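Local coordinates for protein condensin complex subunit 3 (Schizosaccharomyces pombe, PDB 5OQR) that serves as a regulatory HEAT-repeat subunit of condensin, the complex required to convert interphase chromatin into condensed, mitotic-like chromosomes, at residues 248-251 against 252-256; 570-573 against 574-578; 607-610 against 611-615. All coordinates share one frame; numbering follows the deposited sequence.

Contact 1: residues 248-251 against 252-256; sequences DMLA and YQWIE
Met-249 lays its methyl over one face of the Trp-254 indole: CE stands 4.3 Å from the centroid of the six-membered ring, a CH-pi contact displaced toward the rim. SD sits obliquely to the five-membered ring, 4.4 Å from its centroid, which adds a Met-aromatic contact, and CD of Gln-253 lies in the indole plane at its edge. The methionine reaches the ring because its chain runs out from the helix and then bends at the thioether (chi3 68°), turning CE back over the six-membered ring. From the next residue, Leu-250 CD2 approaches Trp-254 CE3 at 4.0 Å, the two side chains crossing at about a right angle. The backbone widens here into a pi-type turn: Met-249 O takes a nearly straight bond from Trp-254 N at 3.0 Å, five residues on, and a second from Gln-253 N at 3.3 Å, whose donor stands above the carbonyl plane. Replacing Trp-254 with an alanine removes the indole and is likely to leave the Met-249 thioether without its aromatic partner and a gap beside Leu-250 CD2. All this belongs to helix 240-257 in HEAT 5. Phe-219 stacks on the Trp-254 ring, helix 224-235 touches Met-249 and Trp-254 through Ile-230 and Leu-231, and Phe-285 of helix 275-288 packs on Leu-250 and Ala-251.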
ATOM      1  N   ASP A 248       5.463 -14.673  10.917  1.00 43.41           N
ATOM      2  CA  ASP A 248       5.461 -15.594  12.049  1.00 41.27           C
ATOM      3  C   ASP A 248       4.125 -16.312  12.173  1.00 35.05           C
ATOM      4  O   ASP A 248       4.083 -17.506  12.487  1.00 35.72           O
ATOM      5  CB  ASP A 248       5.791 -14.840  13.338  1.00 40.96           C
ATOM      6  CG  ASP A 248       7.280 -14.590  13.506  1.00 43.11           C
ATOM      7  OD1 ASP A 248       8.014 -14.656  12.502  1.00 46.33           O
ATOM      8  OD2 ASP A 248       7.715 -14.324  14.646  1.00 54.48           O
ATOM      9  N   MET A 249       3.020 -15.601  11.939  1.00 34.81           N
ATOM     10  CA  MET A 249       1.714 -16.249  11.924  1.00 37.78           C
ATOM     11  C   MET A 249       1.656 -17.314  10.843  1.00 34.36           C
ATOM     12  O   MET A 249       1.053 -18.376  11.034  1.00 40.02           O
ATOM     13  CB  MET A 249       0.622 -15.207  11.701  1.00 45.21           C
ATOM     14  CG  MET A 249      -0.771 -15.781  11.429  1.00 41.23           C
ATOM     15  SD  MET A 249      -1.875 -14.563  10.697  1.00 51.05           S
ATOM     16  CE  MET A 249      -1.111 -14.338   9.093  1.00 49.98           C
ATOM     17  N   LEU A 250       2.269 -17.039   9.694  1.00 38.65           N
ATOM     18  CA  LEU A 250       2.266 -17.989   8.592  1.00 37.97           C
ATOM     19  C   LEU A 250       3.181 -19.172   8.884  1.00 33.67           C
ATOM     20  O   LEU A 250       2.856 -20.314   8.544  1.00 36.75           O
ATOM     21  CB  LEU A 250       2.686 -17.266   7.309  1.00 36.91           C
ATOM     22  CG  LEU A 250       2.742 -18.001   5.967  1.00 35.25           C
ATOM     23  CD1 LEU A 250       4.099 -18.651   5.758  1.00 33.41           C
ATOM     24  CD2 LEU A 250       1.623 -19.025   5.835  1.00 36.81           C
ATOM     25  N   ALA A 251       4.311 -18.924   9.540  1.00 32.65           N
ATOM     26  CA  ALA A 251       5.351 -19.931   9.689  1.00 32.63           C
ATOM     27  C   ALA A 251       5.249 -20.744  10.973  1.00 35.71           C
ATOM     28  O   ALA A 251       5.979 -21.728  11.113  1.00 39.12           O
ATOM     29  CB  ALA A 251       6.730 -19.266   9.630  1.00 35.13           C
ATOM     30  N   TYR A 252       4.379 -20.371  11.911  1.00 38.36           N
ATOM     31  CA  TYR A 252       4.314 -21.086  13.181  1.00 36.86           C
ATOM     32  C   TYR A 252       2.894 -21.490  13.551  1.00 43.24           C
ATOM     33  O   TYR A 252       2.693 -22.528  14.188  1.00 60.85           O
ATOM     34  CB  TYR A 252       4.925 -20.240  14.299  1.00 43.47           C
ATOM     35  CG  TYR A 252       6.438 -20.244  14.305  1.00 37.32           C
ATOM     36  CD1 TYR A 252       7.145 -21.407  14.575  1.00 35.69           C
ATOM     37  CD2 TYR A 252       7.158 -19.089  14.047  1.00 37.83           C
ATOM     38  CE1 TYR A 252       8.525 -21.419  14.581  1.00 33.23           C
ATOM     39  CE2 TYR A 252       8.538 -19.091  14.053  1.00 36.43           C
ATOM     40  CZ  TYR A 252       9.216 -20.259  14.321  1.00 37.16           C
ATOM     41  OH  TYR A 252      10.593 -20.269  14.328  1.00 45.02           O
ATOM     42  N   GLN A 253       1.901 -20.691  13.165  1.00 41.10           N
ATOM     43  CA  GLN A 253       0.512 -21.049  13.437  1.00 45.77           C
ATOM     44  C   GLN A 253      -0.126 -21.764  12.248  1.00 49.36           C
ATOM     45  O   GLN A 253      -0.608 -22.892  12.380  1.00 47.91           O
ATOM     46  CB  GLN A 253      -0.301 -19.803  13.797  1.00 56.32           C
ATOM     47  CG  GLN A 253      -1.708 -20.127  14.287  1.00 73.00           C
ATOM     48  CD  GLN A 253      -2.692 -19.005  14.036  1.00 75.33           C
ATOM     49  OE1 GLN A 253      -2.331 -17.829  14.053  1.00 73.91           O
ATOM     50  NE2 GLN A 253      -3.945 -19.366  13.788  1.00 69.12           N
ATOM     51  N   TRP A 254      -0.142 -21.113  11.085  1.00 48.60           N
ATOM     52  CA  TRP A 254      -0.833 -21.683   9.933  1.00 44.65           C
ATOM     53  C   TRP A 254      -0.205 -23.002   9.508  1.00 40.12           C
ATOM     54  O   TRP A 254      -0.915 -23.950   9.155  1.00 45.47           O
ATOM     55  CB  TRP A 254      -0.832 -20.683   8.778  1.00 41.28           C
ATOM     56  CG  TRP A 254      -1.771 -19.540   9.005  1.00 41.73           C
ATOM     57  CD1 TRP A 254      -2.266 -19.115  10.201  1.00 42.73           C
ATOM     58  CD2 TRP A 254      -2.343 -18.687   8.009  1.00 41.56           C
ATOM     59  NE1 TRP A 254      -3.104 -18.047  10.013  1.00 47.74           N
ATOM     60  CE2 TRP A 254      -3.170 -17.763   8.675  1.00 41.00           C
ATOM     61  CE3 TRP A 254      -2.235 -18.614   6.618  1.00 39.48           C
ATOM     62  CZ2 TRP A 254      -3.883 -16.779   8.001  1.00 42.55           C
ATOM     63  CZ3 TRP A 254      -2.944 -17.634   5.951  1.00 43.12           C
ATOM     64  CH2 TRP A 254      -3.756 -16.730   6.641  1.00 46.40           C
ATOM     65  N   ILE A 255       1.125 -23.085   9.533  1.00 42.29           N
ATOM     66  CA  ILE A 255       1.785 -24.349   9.232  1.00 42.06           C
ATOM     67  C   ILE A 255       1.322 -25.430  10.197  1.00 44.09           C
ATOM     68  O   ILE A 255       1.285 -26.615   9.847  1.00 50.52           O
ATOM     69  CB  ILE A 255       3.316 -24.168   9.271  1.00 43.91           C
ATOM     70  CG1 ILE A 255       4.033 -25.452   8.859  1.00 43.17           C
ATOM     71  CG2 ILE A 255       3.773 -23.774  10.669  1.00 54.69           C
ATOM     72  CD1 ILE A 255       3.658 -25.971   7.483  1.00 50.16           C
ATOM     73  N   GLU A 256       0.967 -25.046  11.425  1.00 55.61           N
ATOM     74  CA  GLU A 256       0.491 -26.016  12.404  1.00 56.95           C
ATOM     75  C   GLU A 256      -0.873 -26.567  12.010  1.00 55.94           C
ATOM     76  O   GLU A 256      -1.108 -27.778  12.091  1.00 59.85           O
ATOM     77  CB  GLU A 256       0.426 -25.367  13.787  1.00 63.23           C
ATOM     78  CG  GLU A 256       0.714 -26.309  14.940  1.00 66.62           C
ATOM     79  CD  GLU A 256       2.145 -26.809  14.935  1.00 76.18           C
ATOM     80  OE1 GLU A 256       2.354 -28.024  14.731  1.00 83.68           O
ATOM     81  OE2 GLU A 256       3.064 -25.984  15.121  1.00 82.50           O
TER

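Contact 2: residues 570-573 against 574-578; sequences LFEA and LGEFE
The C-terminal end of helix 563-574, where the chain leaves the helix for the loop leading to helix 580-597, is held by backbone bonds from Leu-574, Gly-575 and Glu-576. Leu-574 N still makes the regular helical bond to Leu-570 O, at 3.2 Å. Gly-575 N reaches Phe-571 O at 3.1 Å, with a weak second bond to Glu-572 O, and Glu-576 N then closes a tighter turn on Ala-573 O at 3.1 Å, well lined up at the hydrogen (166°). Glu-576 is also the centre of an inverse gamma turn, in which Phe-577 N bonds weakly to Gly-575 O; this turn begins the loop toward helix 580-597, within the C-terminal nuclear condensing complex region of this all-helical protein. The side chains of Glu-572 and Glu-576 lie side by side and point the same way, their carboxylate planes only 5° apart. Glu-576 bends at chi2 (-132°) and Glu-572 runs extended, which brings their carboxylates alongside each other. Glu-572 OE1 and Glu-576 OE2 are 4.2 Å apart, like charges that would tend to raise each other's pKa. Leu-574 is buried against Ile-590 of helix 580-597, and the Phe-571 ring stacks with Phe-604 of helix 601-613.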
ATOM      1  N   LEU A 570      -2.423  12.114 -25.777  1.00 31.48           N
ATOM      2  CA  LEU A 570      -2.088  11.942 -24.368  1.00 33.33           C
ATOM      3  C   LEU A 570      -2.991  12.791 -23.481  1.00 39.80           C
ATOM      4  O   LEU A 570      -3.394  12.350 -22.398  1.00 38.58           O
ATOM      5  CB  LEU A 570      -0.619  12.290 -24.131  1.00 37.29           C
ATOM      6  CG  LEU A 570       0.412  11.304 -24.686  1.00 34.15           C
ATOM      7  CD1 LEU A 570       1.807  11.894 -24.618  1.00 29.68           C
ATOM      8  CD2 LEU A 570       0.363   9.989 -23.926  1.00 36.13           C
ATOM      9  N   PHE A 571      -3.316  14.012 -23.917  1.00 41.05           N
ATOM     10  CA  PHE A 571      -4.278  14.828 -23.184  1.00 48.00           C
ATOM     11  C   PHE A 571      -5.658  14.192 -23.210  1.00 43.82           C
ATOM     12  O   PHE A 571      -6.299  14.021 -22.167  1.00 43.15           O
ATOM     13  CB  PHE A 571      -4.348  16.240 -23.774  1.00 53.12           C
ATOM     14  CG  PHE A 571      -3.161  17.093 -23.459  1.00 48.66           C
ATOM     15  CD1 PHE A 571      -2.791  17.330 -22.148  1.00 47.84           C
ATOM     16  CD2 PHE A 571      -2.424  17.677 -24.474  1.00 52.93           C
ATOM     17  CE1 PHE A 571      -1.701  18.118 -21.857  1.00 47.01           C
ATOM     18  CE2 PHE A 571      -1.334  18.466 -24.188  1.00 52.73           C
ATOM     19  CZ  PHE A 571      -0.974  18.688 -22.877  1.00 53.48           C
ATOM     20  N   GLU A 572      -6.137  13.845 -24.405  1.00 44.30           N
ATOM     21  CA  GLU A 572      -7.470  13.271 -24.539  1.00 41.20           C
ATOM     22  C   GLU A 572      -7.611  12.016 -23.691  1.00 40.48           C
ATOM     23  O   GLU A 572      -8.614  11.835 -22.990  1.00 43.95           O
ATOM     24  CB  GLU A 572      -7.751  12.970 -26.011  1.00 41.68           C
ATOM     25  CG  GLU A 572      -9.208  12.731 -26.334  1.00 47.74           C
ATOM     26  CD  GLU A 572      -9.450  12.588 -27.822  1.00 59.72           C
ATOM     27  OE1 GLU A 572     -10.374  11.842 -28.210  1.00 74.81           O
ATOM     28  OE2 GLU A 572      -8.710  13.218 -28.607  1.00 55.98           O
ATOM     29  N   ALA A 573      -6.609  11.136 -23.734  1.00 41.39           N
ATOM     30  CA  ALA A 573      -6.656   9.918 -22.932  1.00 41.13           C
ATOM     31  C   ALA A 573      -6.784  10.246 -21.452  1.00 35.07           C
ATOM     32  O   ALA A 573      -7.609   9.665 -20.741  1.00 39.77           O
ATOM     33  CB  ALA A 573      -5.404   9.075 -23.181  1.00 38.43           C
ATOM     34  N   LEU A 574      -5.968  11.182 -20.970  1.00 36.60           N
ATOM     35  CA  LEU A 574      -5.954  11.503 -19.550  1.00 40.92           C
ATOM     36  C   LEU A 574      -7.275  12.092 -19.076  1.00 43.43           C
ATOM     37  O   LEU A 574      -7.588  12.003 -17.885  1.00 40.45           O
ATOM     38  CB  LEU A 574      -4.809  12.469 -19.251  1.00 35.26           C
ATOM     39  CG  LEU A 574      -4.608  12.886 -17.795  1.00 40.51           C
ATOM     40  CD1 LEU A 574      -4.635  11.691 -16.861  1.00 42.07           C
ATOM     41  CD2 LEU A 574      -3.300  13.632 -17.658  1.00 44.16           C
ATOM     42  N   GLY A 575      -8.057  12.685 -19.974  1.00 41.77           N
ATOM     43  CA  GLY A 575      -9.333  13.263 -19.622  1.00 42.72           C
ATOM     44  C   GLY A 575     -10.524  12.344 -19.746  1.00 51.52           C
ATOM     45  O   GLY A 575     -11.652  12.775 -19.490  1.00 54.54           O
ATOM     46  N   GLU A 576     -10.318  11.085 -20.134  1.00 57.06           N
ATOM     47  CA  GLU A 576     -11.421  10.137 -20.292  1.00 53.55           C
ATOM     48  C   GLU A 576     -11.617   9.358 -18.993  1.00 53.09           C
ATOM     49  O   GLU A 576     -11.302   8.173 -18.878  1.00 63.16           O
ATOM     50  CB  GLU A 576     -11.161   9.201 -21.465  1.00 52.53           C
ATOM     51  CG  GLU A 576     -11.091   9.906 -22.810  1.00 63.05           C
ATOM     52  CD  GLU A 576     -11.926   9.231 -23.884  1.00 71.89           C
ATOM     53  OE1 GLU A 576     -12.897   8.525 -23.540  1.00 75.40           O
ATOM     54  OE2 GLU A 576     -11.614   9.410 -25.082  1.00 77.22           O
ATOM     55  N   PHE A 577     -12.163  10.058 -17.999  1.00 61.04           N
ATOM     56  CA  PHE A 577     -12.542   9.404 -16.752  1.00 67.77           C
ATOM     57  C   PHE A 577     -13.630   8.360 -16.957  1.00 67.38           C
ATOM     58  O   PHE A 577     -13.941   7.619 -16.018  1.00 60.50           O
ATOM     59  CB  PHE A 577     -12.999  10.449 -15.725  1.00 79.07           C
ATOM     60  CG  PHE A 577     -14.292  11.133 -16.080  1.00 79.83           C
ATOM     61  CD1 PHE A 577     -15.459  10.832 -15.398  1.00 81.60           C
ATOM     62  CD2 PHE A 577     -14.339  12.079 -17.091  1.00 75.75           C
ATOM     63  CE1 PHE A 577     -16.647  11.457 -15.720  1.00 90.64           C
ATOM     64  CE2 PHE A 577     -15.524  12.707 -17.417  1.00 81.73           C
ATOM     65  CZ  PHE A 577     -16.679  12.397 -16.732  1.00 82.92           C
ATOM     66  N   GLU A 578     -14.206   8.278 -18.159  1.00 72.76           N
ATOM     67  CA  GLU A 578     -15.164   7.222 -18.461  1.00 68.85           C
ATOM     68  C   GLU A 578     -14.474   5.868 -18.578  1.00 71.57           C
ATOM     69  O   GLU A 578     -15.044   4.839 -18.197  1.00 72.72           O
ATOM     70  CB  GLU A 578     -15.903   7.548 -19.760  1.00 79.57           C
ATOM     71  CG  GLU A 578     -16.458   8.967 -19.855  1.00 91.08           C
ATOM     72  CD  GLU A 578     -17.667   9.192 -18.967  1.00102.96           C
ATOM     73  OE1 GLU A 578     -17.720   8.606 -17.865  1.00100.03           O
ATOM     74  OE2 GLU A 578     -18.569   9.951 -19.378  1.00105.50           O
TER

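Contact 3: residues 607-610 against 611-615; sequences PLII and QYFEP
Ile-609 and Phe-613, one helical turn apart, lie side by side and point the same way. The isoleucine methyl CG2 comes in at the edge of the phenyl ring, in its plane, 3.8 Å from Phe-613 CD2. CG2 lies anti to the backbone N of Ile-609, beside its carbonyl carbon, and from there meets the ring edge. Tyr-612 has its CG anti to its own N (chi1 173°), whereas Phe-613 CG lies beside the phenylalanine N, and the tyrosine sets CD2 over the centre of the Phe-613 ring, 3.5 Å above its plane. The ring is thus met by an aliphatic edge contact and an aromatic face contact. Beneath the side chains the helical bonds run on, Gln-611 N to Pro-607 O at 3.1 Å and Tyr-612 N to Leu-608 O at 2.9 Å. Phe-613 N bonds to Ile-609 O at 3.1 Å and only weakly to Ile-610 O, and Glu-614 is the first residue to leave helical geometry. Gln-611 NE2 bonds to Thr-617 OG1 in the loop after the helix. Helix 601-613, part of the C-terminal nuclear condensing complex region, is packed on several sides: Leu-608 meets helices 580-597 and 621-635, Ile-609 touches Ile-648 of helix 639-661, and Phe-613 rests on Ile-675 and Gln-678 of helix 669-682.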
ATOM      1  N   PRO A 607      -1.937  19.739 -16.275  1.00 40.11           N
ATOM      2  CA  PRO A 607      -3.038  18.780 -16.470  1.00 31.21           C
ATOM      3  C   PRO A 607      -2.919  17.524 -15.623  1.00 32.99           C
ATOM      4  O   PRO A 607      -3.943  16.971 -15.203  1.00 29.70           O
ATOM      5  CB  PRO A 607      -2.947  18.459 -17.966  1.00 29.72           C
ATOM      6  CG  PRO A 607      -2.340  19.661 -18.560  1.00 33.83           C
ATOM      7  CD  PRO A 607      -1.378  20.190 -17.561  1.00 40.18           C
ATOM      8  N   LEU A 608      -1.701  17.048 -15.363  1.00 36.07           N
ATOM      9  CA  LEU A 608      -1.536  15.864 -14.526  1.00 33.79           C
ATOM     10  C   LEU A 608      -2.014  16.127 -13.106  1.00 36.14           C
ATOM     11  O   LEU A 608      -2.784  15.344 -12.539  1.00 40.24           O
ATOM     12  CB  LEU A 608      -0.070  15.423 -14.511  1.00 34.63           C
ATOM     13  CG  LEU A 608       0.375  14.241 -15.371  1.00 27.84           C
ATOM     14  CD1 LEU A 608       1.796  13.874 -14.989  1.00 35.36           C
ATOM     15  CD2 LEU A 608      -0.529  13.030 -15.220  1.00 36.66           C
ATOM     16  N   ILE A 609      -1.551  17.225 -12.507  1.00 41.19           N
ATOM     17  CA  ILE A 609      -1.909  17.528 -11.126  1.00 37.33           C
ATOM     18  C   ILE A 609      -3.412  17.728 -10.998  1.00 32.13           C
ATOM     19  O   ILE A 609      -4.031  17.279 -10.027  1.00 37.08           O
ATOM     20  CB  ILE A 609      -1.120  18.758 -10.636  1.00 41.34           C
ATOM     21  CG1 ILE A 609       0.366  18.403 -10.536  1.00 37.59           C
ATOM     22  CG2 ILE A 609      -1.652  19.254  -9.286  1.00 32.87           C
ATOM     23  CD1 ILE A 609       1.265  19.553 -10.154  1.00 30.64           C
ATOM     24  N   ILE A 610      -4.024  18.398 -11.974  1.00 27.24           N
ATOM     25  CA  ILE A 610      -5.463  18.639 -11.915  1.00 32.64           C
ATOM     26  C   ILE A 610      -6.218  17.317 -11.924  1.00 36.94           C
ATOM     27  O   ILE A 610      -7.035  17.040 -11.038  1.00 45.08           O
ATOM     28  CB  ILE A 610      -5.906  19.551 -13.073  1.00 36.29           C
ATOM     29  CG1 ILE A 610      -5.325  20.953 -12.883  1.00 39.53           C
ATOM     30  CG2 ILE A 610      -7.434  19.610 -13.163  1.00 37.45           C
ATOM     31  CD1 ILE A 610      -5.669  21.935 -13.982  1.00 36.24           C
ATOM     32  N   GLN A 611      -5.959  16.482 -12.931  1.00 44.50           N
ATOM     33  CA  GLN A 611      -6.643  15.198 -13.025  1.00 42.05           C
ATOM     34  C   GLN A 611      -6.390  14.349 -11.787  1.00 38.57           C
ATOM     35  O   GLN A 611      -7.305  13.701 -11.270  1.00 45.63           O
ATOM     36  CB  GLN A 611      -6.185  14.457 -14.279  1.00 45.55           C
ATOM     37  CG  GLN A 611      -7.187  13.452 -14.800  1.00 36.73           C
ATOM     38  CD  GLN A 611      -8.328  14.110 -15.538  1.00 43.07           C
ATOM     39  OE1 GLN A 611      -8.113  14.928 -16.430  1.00 43.17           O
ATOM     40  NE2 GLN A 611      -9.552  13.765 -15.164  1.00 49.14           N
ATOM     41  N   TYR A 612      -5.149  14.342 -11.298  1.00 34.85           N
ATOM     42  CA  TYR A 612      -4.807  13.534 -10.132  1.00 33.10           C
ATOM     43  C   TYR A 612      -5.669  13.895  -8.928  1.00 40.47           C
ATOM     44  O   TYR A 612      -6.051  13.019  -8.145  1.00 50.18           O
ATOM     45  CB  TYR A 612      -3.325  13.709  -9.808  1.00 37.62           C
ATOM     46  CG  TYR A 612      -2.882  13.046  -8.527  1.00 38.65           C
ATOM     47  CD1 TYR A 612      -2.875  11.665  -8.403  1.00 44.49           C
ATOM     48  CD2 TYR A 612      -2.454  13.800  -7.445  1.00 39.83           C
ATOM     49  CE1 TYR A 612      -2.465  11.053  -7.235  1.00 42.08           C
ATOM     50  CE2 TYR A 612      -2.041  13.199  -6.274  1.00 45.35           C
ATOM     51  CZ  TYR A 612      -2.047  11.825  -6.175  1.00 42.05           C
ATOM     52  OH  TYR A 612      -1.636  11.222  -5.010  1.00 42.54           O
ATOM     53  N   PHE A 613      -5.986  15.176  -8.762  1.00 47.49           N
ATOM     54  CA  PHE A 613      -6.799  15.637  -7.645  1.00 45.96           C
ATOM     55  C   PHE A 613      -8.253  15.875  -8.026  1.00 42.93           C
ATOM     56  O   PHE A 613      -9.049  16.251  -7.162  1.00 45.70           O
ATOM     57  CB  PHE A 613      -6.215  16.929  -7.061  1.00 38.47           C
ATOM     58  CG  PHE A 613      -4.935  16.734  -6.298  1.00 36.71           C
ATOM     59  CD1 PHE A 613      -4.907  15.967  -5.148  1.00 38.82           C
ATOM     60  CD2 PHE A 613      -3.762  17.333  -6.723  1.00 37.81           C
ATOM     61  CE1 PHE A 613      -3.734  15.791  -4.443  1.00 38.75           C
ATOM     62  CE2 PHE A 613      -2.587  17.163  -6.021  1.00 37.74           C
ATOM     63  CZ  PHE A 613      -2.575  16.391  -4.878  1.00 35.92           C
ATOM     64  N   GLU A 614      -8.620  15.665  -9.284  1.00 45.13           N
ATOM     65  CA  GLU A 614      -9.963  16.006  -9.725  1.00 53.44           C
ATOM     66  C   GLU A 614     -10.982  15.034  -9.132  1.00 65.10           C
ATOM     67  O   GLU A 614     -10.712  13.834  -9.036  1.00 55.31           O
ATOM     68  CB  GLU A 614     -10.047  15.982 -11.250  1.00 53.64           C
ATOM     69  CG  GLU A 614     -11.398  16.415 -11.789  1.00 59.17           C
ATOM     70  CD  GLU A 614     -11.347  16.798 -13.249  1.00 68.48           C
ATOM     71  OE1 GLU A 614     -12.271  17.505 -13.702  1.00 71.51           O
ATOM     72  OE2 GLU A 614     -10.383  16.403 -13.939  1.00 77.11           O
ATOM     73  N   PRO A 615     -12.161  15.516  -8.724  1.00 73.65           N
ATOM     74  CA  PRO A 615     -13.159  14.595  -8.156  1.00 73.43           C
ATOM     75  C   PRO A 615     -13.690  13.575  -9.147  1.00 67.03           C
ATOM     76  O   PRO A 615     -13.974  12.440  -8.745  1.00 72.07           O
ATOM     77  CB  PRO A 615     -14.268  15.538  -7.667  1.00 69.68           C
ATOM     78  CG  PRO A 615     -14.053  16.810  -8.409  1.00 66.04           C
ATOM     79  CD  PRO A 615     -12.580  16.921  -8.576  1.00 66.88           C
TER

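Overall arrangement
Contacts 2 and 3 touch, their centres 11 Å apart: Leu-574 CD2 meets Leu-608 CD2 at 3.7 Å, and Phe-571 CE1 meets Pro-607 CG at 3.7 Å. Both also pack on helix 580-597, which lies between their helices in sequence. Contact 1 stands on the opposite side of the chain's centre, 46 and 44 Å from them, centre to centre. Contacts 1 and 3 are buried and aromatic; the first has a widened pi-type turn near the end of its helix, the second runs through the last turn of its helix. Contact 2 is partly buried; backbone bonds mark its helix end, two like-charged carboxylates lie close, and no rings meet across its segments.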